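PDB 5DXI: trehalose-6-phosphate phosphatase from Candida albicans, which belongs to the trehalose-phosphatase family of the HAD clan and here binds a magnesium ion, beryllium trifluoride and a glycan. Local coordinates for residues A[161-166]-A[180-185]; A[15-20]-A[57-62]; A[30-35]-A[269-274]. All blocks are in the same frame, centred on the assembly; numbering follows the deposited sequence.

Interaction 1: A[161-166]-A[180-185]. With GLC (alpha-D-glucopyranose), chain C.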
loop_
_atom_site.group_PDB
_atom_site.type_symbol
_atom_site.label_atom_id
_atom_site.label_comp_id
_atom_site.label_asym_id
_atom_site.label_seq_id
_atom_site.Cartn_x
_atom_site.Cartn_y
_atom_site.Cartn_z
ATOM N N LYS A 161 6.090 21.562 -7.003
ATOM C CA LYS A 161 6.691 22.737 -6.388
ATOM C C LYS A 161 5.634 23.697 -5.855
ATOM O O LYS A 161 5.723 24.159 -4.716
ATOM C CB LYS A 161 7.590 23.447 -7.409
ATOM C CG LYS A 161 8.278 24.713 -6.918
ATOM C CD LYS A 161 9.234 24.433 -5.766
ATOM C CE LYS A 161 10.051 25.670 -5.411
ATOM N NZ LYS A 161 10.827 25.475 -4.158
ATOM N N GLU A 162 4.630 23.981 -6.681
ATOM C CA GLU A 162 3.615 24.962 -6.334
ATOM C C GLU A 162 2.735 24.509 -5.181
ATOM O O GLU A 162 2.421 25.299 -4.291
ATOM C CB GLU A 162 2.738 25.274 -7.545
ATOM C CG GLU A 162 1.519 26.116 -7.196
ATOM C CD GLU A 162 0.799 26.650 -8.409
ATOM O OE1 GLU A 162 1.318 26.489 -9.534
ATOM O OE2 GLU A 162 -0.296 27.232 -8.232
ATOM N N LEU A 163 2.334 23.239 -5.201
ATOM C CA LEU A 163 1.531 22.682 -4.116
ATOM C C LEU A 163 2.301 22.766 -2.813
ATOM O O LEU A 163 1.754 23.163 -1.783
ATOM C CB LEU A 163 1.151 21.230 -4.411
ATOM C CG LEU A 163 0.105 21.032 -5.501
ATOM C CD1 LEU A 163 0.054 19.583 -5.941
ATOM C CD2 LEU A 163 -1.255 21.475 -4.972
ATOM N N ASN A 164 3.585 22.423 -2.885
ATOM C CA ASN A 164 4.458 22.384 -1.721
ATOM C C ASN A 164 4.780 23.775 -1.165
ATOM O O ASN A 164 5.136 23.914 -0.000
ATOM C CB ASN A 164 5.761 21.653 -2.068
ATOM C CG ASN A 164 5.644 20.146 -1.918
ATOM O OD1 ASN A 164 4.966 19.652 -1.021
ATOM N ND2 ASN A 164 6.323 19.410 -2.786
ATOM N N ASP A 165 4.661 24.800 -2.003
ATOM C CA ASP A 165 4.931 26.168 -1.567
ATOM C C ASP A 165 3.681 26.883 -1.075
ATOM O O ASP A 165 3.778 27.893 -0.381
ATOM C CB ASP A 165 5.565 26.977 -2.698
ATOM C CG ASP A 165 7.022 26.618 -2.932
ATOM O OD1 ASP A 165 7.729 26.250 -1.959
ATOM O OD2 ASP A 165 7.450 26.689 -4.102
ATOM N N THR A 166 2.513 26.355 -1.427
ATOM C CA THR A 166 1.252 26.981 -1.041
ATOM C C THR A 166 0.437 26.107 -0.089
ATOM O O THR A 166 0.536 26.249 1.132
ATOM C CB THR A 166 0.392 27.321 -2.281
ATOM O OG1 THR A 166 0.178 26.142 -3.069
ATOM C CG2 THR A 166 1.091 28.366 -3.138
ATOM N N ALA A 180 3.490 8.376 -12.353
ATOM C CA ALA A 180 2.788 9.234 -13.308
ATOM C C ALA A 180 1.574 9.910 -12.668
ATOM O O ALA A 180 0.520 10.058 -13.312
ATOM C CB ALA A 180 2.366 8.433 -14.567
ATOM N N ASN A 181 1.707 10.290 -11.395
ATOM C CA ASN A 181 0.642 11.048 -10.746
ATOM C C ASN A 181 1.164 11.990 -9.667
ATOM O O ASN A 181 2.336 11.953 -9.288
ATOM C CB ASN A 181 -0.434 10.093 -10.156
ATOM C CG ASN A 181 0.008 9.386 -8.837
ATOM O OD1 ASN A 181 0.579 9.996 -7.940
ATOM N ND2 ASN A 181 -0.290 8.099 -8.735
ATOM N N ILE A 182 0.280 12.866 -9.209
ATOM C CA ILE A 182 0.500 13.582 -7.972
ATOM C C ILE A 182 -0.723 13.294 -7.118
ATOM O O ILE A 182 -1.842 13.334 -7.621
ATOM C CB ILE A 182 0.677 15.096 -8.178
ATOM C CG1 ILE A 182 1.957 15.375 -8.957
ATOM C CG2 ILE A 182 0.768 15.819 -6.836
ATOM C CD1 ILE A 182 2.090 16.815 -9.383
ATOM N N GLU A 183 -0.544 13.001 -5.847
ATOM C CA GLU A 183 -1.672 12.765 -4.976
ATOM C C GLU A 183 -1.537 13.662 -3.779
ATOM O O GLU A 183 -0.455 13.905 -3.334
ATOM C CB GLU A 183 -1.749 11.291 -4.547
ATOM C CG GLU A 183 -1.923 10.290 -5.685
ATOM C CD GLU A 183 -2.841 9.134 -5.355
ATOM O OE1 GLU A 183 -3.752 9.298 -4.568
ATOM O OE2 GLU A 183 -2.660 8.059 -5.902
ATOM N N VAL A 184 -2.649 14.165 -3.285
ATOM C CA VAL A 184 -2.674 14.987 -2.082
ATOM C C VAL A 184 -3.659 14.428 -1.059
ATOM O O VAL A 184 -4.803 14.116 -1.384
ATOM C CB VAL A 184 -3.049 16.447 -2.402
ATOM C CG1 VAL A 184 -3.101 17.271 -1.128
ATOM C CG2 VAL A 184 -2.038 17.054 -3.382
ATOM N N ARG A 185 -3.206 14.282 0.177
ATOM C CA ARG A 185 -4.073 13.786 1.222
ATOM C C ARG A 185 -3.549 14.284 2.571
ATOM O O ARG A 185 -2.401 14.720 2.646
ATOM C CB ARG A 185 -4.148 12.260 1.160
ATOM C CG ARG A 185 -2.839 11.605 1.408
ATOM C CD ARG A 185 -2.922 10.541 2.487
ATOM N NE ARG A 185 -1.681 9.777 2.472
ATOM C CZ ARG A 185 -0.537 10.213 2.980
ATOM N NH1 ARG A 185 -0.484 11.393 3.591
ATOM N NH2 ARG A 185 0.548 9.463 2.899
HETATM C C1 GLC C . -4.118 3.957 -9.352
HETATM C C2 GLC C . -5.314 4.861 -9.087
HETATM C C3 GLC C . -4.945 5.897 -8.020
HETATM C C4 GLC C . -4.464 5.179 -6.771
HETATM C C5 GLC C . -3.283 4.285 -7.138
HETATM C C6 GLC C . -2.865 3.466 -5.932
HETATM O O1 GLC C . -3.054 4.708 -9.934
HETATM O O2 GLC C . -5.683 5.503 -10.304
HETATM O O3 GLC C . -6.082 6.679 -7.688
HETATM O O4 GLC C . -4.052 6.130 -5.766
HETATM O O5 GLC C . -3.648 3.355 -8.145
HETATM O O6 GLC C . -3.918 2.553 -5.602
#
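Leu-163 lays the methyl CD1 over two branched side chains of the strand 181-185. CD1 stands 3.9 Å from CG2 of Ile-182 and 4.2 Å from CG2 of Val-184, so one methyl group touches two residues that lie two apart and share a face of the strand. Leucine suits this place because its branch lies far enough out to bridge from helix to strand; the backbones themselves stay well separated, with the CA atoms of Leu-163 and Val-184 9.0 Å apart. With CG1 of Ile-182 beside the backbone N (chi1 -66°), CG2 lies anti to that N and is the branch that meets CD1. The contact is wholly apolar and buried, and no hydrogen bond crosses it.

Strand alternation sends Glu-183, between the two apolar residues, to the other face, where its carboxylate meets a glucose of the bound glycan. O4 of the chain C glucose donates to OE2 of Glu-183 at 2.4 Å, a very short separation whose exact value is doubtful. The other oxygen, OE1, forms a salt bridge with Lys-136, which also bonds to the glucose, and this pairing would help fix the orientation of the carboxylate. The strand thus has an apolar side for the helix and a polar side for the ligand pocket, to which Asn-181 also belongs.

Helix 149-165 therefore covers one face of the antiparallel sheet that includes strand 181-186, and its Cys-159 and Met-160 touch Ile-182 as well. Leu-163 also touches Val-175 of the edge strand 173-178 and Ile-120 and Phe-121 of helix 113-126, which packs alongside.

Interaction 2: A[15-20]-A[57-62]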
loop_
_atom_site.group_PDB
_atom_site.type_symbol
_atom_site.label_atom_id
_atom_site.label_comp_id
_atom_site.label_asym_id
_atom_site.label_seq_id
_atom_site.Cartn_x
_atom_site.Cartn_y
_atom_site.Cartn_z
ATOM N N ASN A 15 9.499 -20.887 4.468
ATOM C CA ASN A 15 9.776 -21.544 5.737
ATOM C C ASN A 15 9.205 -20.794 6.929
ATOM O O ASN A 15 8.648 -21.407 7.844
ATOM C CB ASN A 15 11.280 -21.759 5.909
ATOM C CG ASN A 15 11.788 -22.896 5.042
ATOM O OD1 ASN A 15 11.039 -23.835 4.750
ATOM N ND2 ASN A 15 13.051 -22.822 4.622
ATOM N N ASN A 16 9.344 -19.473 6.930
ATOM C CA ASN A 16 8.832 -18.676 8.037
ATOM C C ASN A 16 7.297 -18.759 8.037
ATOM O O ASN A 16 6.675 -18.829 9.100
ATOM C CB ASN A 16 9.293 -17.222 7.922
ATOM C CG ASN A 16 9.210 -16.462 9.245
ATOM O OD1 ASN A 16 10.179 -16.380 9.983
ATOM N ND2 ASN A 16 8.039 -15.946 9.562
ATOM N N TYR A 17 6.708 -18.761 6.838
ATOM C CA TYR A 17 5.251 -18.881 6.672
ATOM C C TYR A 17 4.718 -20.159 7.295
ATOM O O TYR A 17 3.825 -20.120 8.132
ATOM C CB TYR A 17 4.858 -18.847 5.189
ATOM C CG TYR A 17 3.366 -19.087 4.929
ATOM C CD1 TYR A 17 2.452 -18.050 5.028
ATOM C CD2 TYR A 17 2.884 -20.343 4.553
ATOM C CE1 TYR A 17 1.096 -18.250 4.775
ATOM C CE2 TYR A 17 1.523 -20.554 4.301
ATOM C CZ TYR A 17 0.638 -19.501 4.422
ATOM O OH TYR A 17 -0.708 -19.677 4.190
ATOM N N LYS A 18 5.301 -21.289 6.915
ATOM C CA LYS A 18 4.811 -22.571 7.395
ATOM C C LYS A 18 5.106 -22.795 8.887
ATOM O O LYS A 18 4.410 -23.558 9.554
ATOM C CB LYS A 18 5.370 -23.697 6.514
ATOM C CG LYS A 18 4.885 -23.519 5.076
ATOM C CD LYS A 18 5.365 -24.585 4.102
ATOM C CE LYS A 18 4.171 -25.309 3.435
ATOM N NZ LYS A 18 3.036 -24.407 3.010
ATOM N N GLU A 19 6.119 -22.116 9.416
ATOM C CA GLU A 19 6.427 -22.214 10.836
ATOM C C GLU A 19 5.461 -21.400 11.705
ATOM O O GLU A 19 5.180 -21.772 12.848
ATOM C CB GLU A 19 7.866 -21.765 11.106
ATOM C CG GLU A 19 8.617 -22.655 12.085
ATOM C CD GLU A 19 9.042 -23.977 11.472
ATOM O OE1 GLU A 19 8.912 -24.143 10.239
ATOM O OE2 GLU A 19 9.502 -24.856 12.228
ATOM N N SER A 20 4.974 -20.286 11.164
ATOM C CA SER A 20 4.199 -19.305 11.928
ATOM C C SER A 20 2.720 -19.662 12.151
ATOM O O SER A 20 2.127 -20.425 11.390
ATOM C CB SER A 20 4.283 -17.956 11.233
ATOM O OG SER A 20 3.687 -18.040 9.946
ATOM N N SER A 57 -6.890 -16.821 2.342
ATOM C CA SER A 57 -7.870 -16.341 3.314
ATOM C C SER A 57 -8.616 -17.494 3.989
ATOM O O SER A 57 -9.201 -17.312 5.061
ATOM C CB SER A 57 -8.888 -15.395 2.663
ATOM O OG SER A 57 -9.680 -16.062 1.691
ATOM N N SER A 58 -8.573 -18.678 3.387
ATOM C CA SER A 58 -9.312 -19.824 3.929
ATOM C C SER A 58 -8.653 -20.402 5.166
ATOM O O SER A 58 -9.314 -21.013 6.012
ATOM C CB SER A 58 -9.448 -20.908 2.867
ATOM O OG SER A 58 -10.263 -20.450 1.800
ATOM N N ASP A 59 -7.346 -20.180 5.273
ATOM C CA ASP A 59 -6.577 -20.588 6.438
ATOM C C ASP A 59 -6.846 -19.601 7.570
ATOM O O ASP A 59 -6.553 -18.412 7.451
ATOM C CB ASP A 59 -5.083 -20.655 6.089
ATOM C CG ASP A 59 -4.245 -21.323 7.170
ATOM O OD1 ASP A 59 -4.640 -21.326 8.358
ATOM O OD2 ASP A 59 -3.167 -21.844 6.819
ATOM N N PRO A 60 -7.442 -20.086 8.665
ATOM C CA PRO A 60 -7.769 -19.190 9.780
ATOM C C PRO A 60 -6.514 -18.610 10.460
ATOM O O PRO A 60 -6.640 -17.672 11.252
ATOM C CB PRO A 60 -8.561 -20.090 10.737
ATOM C CG PRO A 60 -8.112 -21.476 10.409
ATOM C CD PRO A 60 -7.852 -21.476 8.930
ATOM N N LYS A 61 -5.331 -19.154 10.167
ATOM C CA LYS A 61 -4.090 -18.546 10.657
ATOM C C LYS A 61 -3.787 -17.230 9.942
ATOM O O LYS A 61 -3.021 -16.400 10.447
ATOM C CB LYS A 61 -2.894 -19.492 10.485
ATOM C CG LYS A 61 -2.926 -20.755 11.334
ATOM C CD LYS A 61 -1.722 -21.643 11.023
ATOM C CE LYS A 61 -1.717 -22.903 11.883
ATOM N NZ LYS A 61 -0.776 -23.949 11.373
ATOM N N ASN A 62 -4.403 -17.033 8.781
ATOM C CA ASN A 62 -4.090 -15.883 7.940
ATOM C C ASN A 62 -5.107 -14.746 8.039
ATOM O O ASN A 62 -6.315 -14.982 8.053
ATOM C CB ASN A 62 -3.976 -16.319 6.483
ATOM C CG ASN A 62 -2.800 -17.245 6.241
ATOM O OD1 ASN A 62 -1.877 -17.327 7.054
ATOM N ND2 ASN A 62 -2.836 -17.959 5.124
#
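A single side-chain hydrogen bond, from Asn-62 to Tyr-17, joins the C-terminal end of helix 10-19 to the turn that carries helix 47-58 into strand 62-67. Asn-62 ND2 donates to Tyr-17 OH at 2.9 Å, almost straight at 169°, with the hydroxyl oxygen only 4° out of the amide plane of Asn-62. Tyrosine suits the place because its length carries a hydroxyl across to the turn; ring and amide planes lie 46° apart. Beside this bond the aliphatic chain of Lys-61 passes Ser-20, its CD 4.1 Å from Ser-20 O.

The facing turn is held by two internal bonds. Asp-59 OD1 accepts from Lys-61 N at 2.9 Å, making an Asx turn, and Asn-62 N bonds back to Asp-59 O around a type I beta turn. On the helix side, Ser-20 OG donates to Tyr-17 O at 2.8 Å.

Arg-23, at the start of strand 23-27, links the two sides: it pairs with Asp-59 OD2, bonds to Asn-62 OD1 and Ser-20 OG, and makes a cation-pi contact with Tyr-17. Since Asn-62 ND2 also donates to Leu-56 O, the amide is fixed in rotation: its nitrogen faces two acceptors and its oxygen a cationic donor.

Interaction 3: A[30-35]-A[269-274]. With MG (magnesium ion), chain E; GLC (alpha-D-glucopyranose), chain C; BEF (beryllium trifluoride ion), chain F; GLC (alpha-D-glucopyranose), chain B.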
loop_
_atom_site.group_PDB
_atom_site.type_symbol
_atom_site.label_atom_id
_atom_site.label_comp_id
_atom_site.label_asym_id
_atom_site.label_seq_id
_atom_site.Cartn_x
_atom_site.Cartn_y
_atom_site.Cartn_z
ATOM N N ASP A 30 -2.457 -1.756 -6.728
ATOM C CA ASP A 30 -1.937 -1.337 -8.031
ATOM C C ASP A 30 -0.421 -1.437 -8.157
ATOM O O ASP A 30 0.318 -0.979 -7.304
ATOM C CB ASP A 30 -2.365 0.094 -8.347
ATOM C CG ASP A 30 -3.857 0.203 -8.596
ATOM O OD1 ASP A 30 -4.288 -0.160 -9.710
ATOM O OD2 ASP A 30 -4.590 0.654 -7.687
ATOM N N GLY A 31 0.027 -2.061 -9.242
ATOM C CA GLY A 31 1.440 -2.235 -9.512
ATOM C C GLY A 31 2.072 -3.281 -8.613
ATOM O O GLY A 31 3.288 -3.498 -8.645
ATOM N N THR A 32 1.237 -3.964 -7.839
ATOM C CA THR A 32 1.724 -4.905 -6.850
ATOM C C THR A 32 1.040 -6.253 -7.026
ATOM O O THR A 32 1.710 -7.254 -7.263
ATOM C CB THR A 32 1.505 -4.352 -5.419
ATOM O OG1 THR A 32 2.271 -3.146 -5.267
ATOM C CG2 THR A 32 1.924 -5.371 -4.363
ATOM N N LEU A 33 -0.290 -6.276 -6.924
ATOM C CA LEU A 33 -1.064 -7.497 -7.168
ATOM C C LEU A 33 -1.555 -7.566 -8.619
ATOM O O LEU A 33 -2.044 -8.604 -9.070
ATOM C CB LEU A 33 -2.253 -7.584 -6.209
ATOM C CG LEU A 33 -1.907 -7.607 -4.722
ATOM C CD1 LEU A 33 -3.168 -7.652 -3.849
ATOM C CD2 LEU A 33 -1.023 -8.800 -4.440
ATOM N N THR A 34 -1.409 -6.455 -9.337
ATOM C CA THR A 34 -1.846 -6.349 -10.730
ATOM C C THR A 34 -0.977 -5.315 -11.403
ATOM O O THR A 34 -0.540 -4.366 -10.763
ATOM C CB THR A 34 -3.348 -5.936 -10.872
ATOM O OG1 THR A 34 -3.725 -5.959 -12.258
ATOM C CG2 THR A 34 -3.568 -4.519 -10.356
ATOM N N PRO A 35 -0.717 -5.485 -12.701
ATOM C CA PRO A 35 0.224 -4.560 -13.335
ATOM C C PRO A 35 -0.307 -3.141 -13.475
ATOM O O PRO A 35 -1.512 -2.895 -13.427
ATOM C CB PRO A 35 0.466 -5.193 -14.728
ATOM C CG PRO A 35 -0.609 -6.207 -14.896
ATOM C CD PRO A 35 -0.974 -6.673 -13.532
ATOM N N VAL A 269 8.610 -5.766 1.491
ATOM C CA VAL A 269 9.168 -6.135 0.200
ATOM C C VAL A 269 8.703 -5.168 -0.884
ATOM O O VAL A 269 7.501 -5.014 -1.113
ATOM C CB VAL A 269 8.756 -7.572 -0.188
ATOM C CG1 VAL A 269 9.420 -7.977 -1.491
ATOM C CG2 VAL A 269 9.109 -8.554 0.929
ATOM N N ALA A 270 9.647 -4.512 -1.550
ATOM C CA ALA A 270 9.292 -3.595 -2.628
ATOM C C ALA A 270 9.044 -4.337 -3.934
ATOM O O ALA A 270 9.678 -5.350 -4.220
ATOM C CB ALA A 270 10.385 -2.534 -2.834
ATOM N N VAL A 271 8.099 -3.829 -4.717
ATOM C CA VAL A 271 7.906 -4.329 -6.065
ATOM C C VAL A 271 8.537 -3.336 -7.021
ATOM O O VAL A 271 8.104 -2.181 -7.122
ATOM C CB VAL A 271 6.425 -4.555 -6.404
ATOM C CG1 VAL A 271 6.307 -5.122 -7.793
ATOM C CG2 VAL A 271 5.797 -5.492 -5.381
ATOM N N GLY A 272 9.580 -3.790 -7.711
ATOM C CA GLY A 272 10.338 -2.940 -8.604
ATOM C C GLY A 272 11.715 -3.533 -8.874
ATOM O O GLY A 272 12.045 -4.611 -8.391
ATOM N N PRO A 273 12.523 -2.834 -9.663
ATOM C CA PRO A 273 13.822 -3.394 -10.040
ATOM C C PRO A 273 14.826 -3.382 -8.868
ATOM O O PRO A 273 14.581 -2.733 -7.842
ATOM C CB PRO A 273 14.269 -2.487 -11.176
ATOM C CG PRO A 273 13.558 -1.197 -10.954
ATOM C CD PRO A 273 12.252 -1.539 -10.316
ATOM N N ALA A 274 15.927 -4.114 -9.021
ATOM C CA ALA A 274 16.940 -4.202 -7.958
ATOM C C ALA A 274 17.415 -2.831 -7.535
ATOM O O ALA A 274 17.707 -2.601 -6.372
ATOM C CB ALA A 274 18.137 -5.034 -8.422
HETATM MG MG MG E . 0.712 0.457 -5.883
HETATM C C1 GLC C . -4.118 3.957 -9.352
HETATM C C2 GLC C . -5.314 4.861 -9.087
HETATM C C3 GLC C . -4.945 5.897 -8.020
HETATM C C4 GLC C . -4.464 5.179 -6.771
HETATM C C5 GLC C . -3.283 4.285 -7.138
HETATM C C6 GLC C . -2.865 3.466 -5.932
HETATM O O1 GLC C . -3.054 4.708 -9.934
HETATM O O2 GLC C . -5.683 5.503 -10.304
HETATM O O3 GLC C . -6.082 6.679 -7.688
HETATM O O4 GLC C . -4.052 6.130 -5.766
HETATM O O5 GLC C . -3.648 3.355 -8.145
HETATM O O6 GLC C . -3.918 2.553 -5.602
HETATM BE BE BEF F . -1.516 0.324 -3.984
HETATM F F1 BEF F . -1.830 2.024 -3.606
HETATM F F2 BEF F . -1.208 0.783 -5.661
HETATM F F3 BEF F . -3.185 -0.044 -4.434
HETATM C C1 GLC B . -1.991 3.857 -10.391
HETATM C C2 GLC B . -0.983 4.656 -11.187
HETATM C C3 GLC B . -1.606 5.140 -12.490
HETATM C C4 GLC B . -2.110 3.949 -13.302
HETATM C C5 GLC B . -3.109 3.169 -12.451
HETATM C C6 GLC B . -3.601 1.900 -13.134
HETATM O O2 GLC B . -0.525 5.785 -10.449
HETATM O O3 GLC B . -0.624 5.882 -13.219
HETATM O O4 GLC B . -2.776 4.400 -14.484
HETATM O O5 GLC B . -2.490 2.786 -11.209
HETATM O O6 GLC B . -2.508 0.965 -13.205
HETATM O O HOH W 1 1.185 1.997 -4.541
HETATM O O HOH W 2 0.973 1.630 -7.515
#
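Val-271 meets the loop 30-35 from its first side-chain atom outward. CB lies 4.0 Å from Gly-31 O, and CG1 comes closer to the same oxygen, at 3.5 Å, while CG2, the other branch, touches the methyl CG2 of Thr-32 at 4.0 Å. The fork of the valine thus straddles neighbouring parts of the loop: with CG1 anti to the backbone N (chi1 -178°), one methyl falls on a carbonyl and the other on a methyl. No hydrogen bond spans the contact. A short branched side chain fits here because strand and loop run close, 6.3 Å between the CA atoms of Thr-32 and Val-271. Gly-31 has a positive phi (73°), a backbone shape that comes easily to glycine.

The same loop also binds the metal. Asp-30 O meets magnesium at 2.1 Å, together with two waters, Asp-28, Asp-233 and, 2.0 Å from the metal, F2 of beryllium trifluoride. Asp-30 N donates to F3 at 3.0 Å, so the backbone of one residue holds both the magnesium ion, through O, and beryllium trifluoride, through N. Its side chain turns to the glycan: OD2 sits 2.9 Å from the hydroxyl O6 of the chain C glucose, a possible hydrogen bond whose proton has another acceptor within reach, and forms a salt bridge with Arg-70. Thr-32 gives its hydroxyl to Asp-28 OD2, a second-shell bond that would help orient this metal-binding carboxylate. Asp-28, Asp-30 and Thr-32 match the HAD-type DxDx(T/V) pattern, consistent with the family.

The valine ends strand 266-271, which lies in the parallel part of the main sheet between strands 227-232 and 282-284. Val-290 of helix 287-298 covers both Val-271 and Leu-33, while Thr-32 also packs on Leu-231 of strand 227-232.

How the interactions relate
Interactions 1 and 3 flank the ligand pocket and touch the same chain C glucose, Glu-183 from the antiparallel sheet and Asp-30 from the loop of the main sheet; their nearest atoms are about 8 Å apart and their centres 23 Å. This fits a HAD core with a cap domain, the sugar lying between them. Interaction 2 is remote from the sugar, on the opposite side of the chain's centre from interaction 1, with centres 40 Å apart. It relates to interaction 3 through strand 23-27, which starts beside 15-20 and 57-62 and leads into the magnesium-binding loop; those centres are 22 Å apart. In sequence, interaction 1 falls wholly between the two segments of interaction 3.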